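Long-range contact in periplasmic binding protein/LacI transcriptional regulator (PDB 5OCP), which binds alpha- and beta-L-arabinofuranose in the periplasm and probably delivers the sugar to an arabinose ABC transporter: residues T1-S6 with A59-P64. Numbering follows the deposited sequence.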
loop_
_atom_site.group_PDB
_atom_site.type_symbol
_atom_site.label_atom_id
_atom_site.label_comp_id
_atom_site.label_asym_id
_atom_site.label_seq_id
_atom_site.Cartn_x
_atom_site.Cartn_y
_atom_site.Cartn_z
ATOM N N THR A 1 -12.494 20.252 14.858
ATOM C CA THR A 1 -12.497 18.796 15.056
ATOM C C THR A 1 -11.063 18.340 15.392
ATOM O O THR A 1 -10.064 18.825 14.814
ATOM C CB THR A 1 -13.051 18.121 13.797
ATOM O OG1 THR A 1 -14.287 18.757 13.452
ATOM C CG2 THR A 1 -13.321 16.702 14.036
ATOM N N THR A 2 -10.979 17.479 16.395
ATOM C CA THR A 2 -9.747 16.787 16.718
ATOM C C THR A 2 -9.889 15.335 16.290
ATOM O O THR A 2 -10.836 14.699 16.655
ATOM C CB THR A 2 -9.445 16.858 18.207
ATOM O OG1 THR A 2 -9.159 18.252 18.449
ATOM C CG2 THR A 2 -8.186 16.127 18.530
ATOM N N VAL A 3 -8.926 14.874 15.481
ATOM C CA VAL A 3 -8.994 13.512 14.963
ATOM C C VAL A 3 -7.697 12.836 15.222
ATOM O O VAL A 3 -6.635 13.402 14.870
ATOM C CB VAL A 3 -9.251 13.553 13.428
ATOM C CG1 VAL A 3 -9.213 12.152 12.817
ATOM C CG2 VAL A 3 -10.583 14.218 13.136
ATOM N N GLY A 4 -7.718 11.658 15.869
ATOM C CA GLY A 4 -6.520 10.882 16.077
ATOM C C GLY A 4 -6.281 9.980 14.869
ATOM O O GLY A 4 -7.260 9.442 14.359
ATOM N N PHE A 5 -5.060 9.933 14.347
ATOM C CA PHE A 5 -4.744 8.994 13.276
ATOM C C PHE A 5 -3.641 8.068 13.720
ATOM O O PHE A 5 -2.496 8.512 13.968
ATOM C CB PHE A 5 -4.324 9.743 12.020
ATOM C CG PHE A 5 -3.874 8.862 10.887
ATOM C CD1 PHE A 5 -4.360 7.599 10.709
ATOM C CD2 PHE A 5 -2.893 9.281 10.077
ATOM C CE1 PHE A 5 -3.957 6.840 9.631
ATOM C CE2 PHE A 5 -2.480 8.546 8.999
ATOM C CZ PHE A 5 -3.028 7.332 8.765
ATOM N N SER A 6 -3.925 6.755 13.781
ATOM C CA SER A 6 -2.936 5.743 14.082
ATOM C C SER A 6 -2.377 5.153 12.807
ATOM O O SER A 6 -3.081 4.390 12.087
ATOM C CB SER A 6 -3.502 4.647 14.972
ATOM O OG SER A 6 -2.522 3.558 15.060
ATOM N N ALA A 59 -12.889 11.982 16.696
ATOM C CA ALA A 59 -12.890 10.788 15.846
ATOM C C ALA A 59 -11.504 10.198 15.799
ATOM O O ALA A 59 -10.518 10.876 16.057
ATOM C CB ALA A 59 -13.263 11.169 14.434
ATOM N N ILE A 60 -11.465 8.944 15.370
ATOM C CA ILE A 60 -10.241 8.185 15.286
ATOM C C ILE A 60 -10.175 7.597 13.859
ATOM O O ILE A 60 -11.120 7.033 13.412
ATOM C CB ILE A 60 -10.199 7.078 16.333
ATOM C CG1 ILE A 60 -10.059 7.759 17.735
ATOM C CG2 ILE A 60 -9.086 6.057 16.094
ATOM C CD1 ILE A 60 -10.383 6.790 18.860
ATOM N N ILE A 61 -9.018 7.713 13.234
ATOM C CA ILE A 61 -8.746 6.984 11.942
ATOM C C ILE A 61 -7.623 5.989 12.278
ATOM O O ILE A 61 -6.593 6.325 12.926
ATOM C CB ILE A 61 -8.268 7.940 10.893
ATOM C CG1 ILE A 61 -9.372 8.982 10.607
ATOM C CG2 ILE A 61 -7.893 7.176 9.582
ATOM C CD1 ILE A 61 -8.895 10.135 9.732
ATOM N N ILE A 62 -7.821 4.762 11.823
ATOM C CA ILE A 62 -6.827 3.664 12.006
ATOM C C ILE A 62 -6.417 3.049 10.622
ATOM O O ILE A 62 -7.326 2.706 9.855
ATOM C CB ILE A 62 -7.326 2.513 12.911
ATOM C CG1 ILE A 62 -7.771 3.017 14.256
ATOM C CG2 ILE A 62 -6.288 1.390 12.958
ATOM C CD1 ILE A 62 -8.463 1.946 15.083
ATOM N N ALA A 63 -5.105 3.016 10.283
ATOM C CA ALA A 63 -4.591 2.299 9.165
ATOM C C ALA A 63 -4.021 1.017 9.784
ATOM O O ALA A 63 -2.927 1.040 10.346
ATOM C CB ALA A 63 -3.473 3.070 8.450
ATOM N N PRO A 64 -4.776 -0.083 9.784
ATOM C CA PRO A 64 -4.333 -1.201 10.637
ATOM C C PRO A 64 -3.211 -2.054 10.049
ATOM O O PRO A 64 -3.253 -2.429 8.876
ATOM C CB PRO A 64 -5.616 -2.015 10.759
ATOM C CG PRO A 64 -6.278 -1.814 9.409
ATOM C CD PRO A 64 -6.093 -0.359 9.175
#
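Strands 2-6 and 59-62 run side by side in parallel, their axes 20° apart, with V3, G4, F5 and S6 facing A59, I60, I61 and I62. A weak hydrogen bond from A59 N to T2 O opens the series; G4 N to A59 O (2.9 Å), I61 N to G4 O (2.7 Å) and S6 N to I61 O follow, and a nearly straight hydrogen bond from A63 N to S6 O (3.0 Å) carries the pairing one residue past the second strand. V3, F5, A59 and I61 share one face of the sheet. There I61 lies between V3 and F5: its CD1 meets V3 CG1 at 3.7 Å, while its CG2 packs against F5 CD1, also at 3.7 Å. With CG swung opposite the backbone N (chi1 175°), the F5 ring reaches toward the second strand edge-on, CD1 lying 3.4 Å from I61 O, which is in the ring plane, and CE1 4.0 Å from A63 CB. Replacing F5 with an alanine would probably open a gap beside I61 CG2 and take the ring edge away from A63 CB. On the other face, with I60 and I62, S6 OG hydrogen-bonds to Q45 NE2, which also bonds to A63 O. The side chain of A63 is about 7 Å from the bound arabinofuranose. F252 of helix 248-259 packs on V3 and I61, whereas helix 42-54 lies against I60 and I62; strands 32-37 and 84-87 flank the pair, giving the 2-1-3-4 run of the parallel sheet in the N-terminal lobe of a type I periplasmic binding protein.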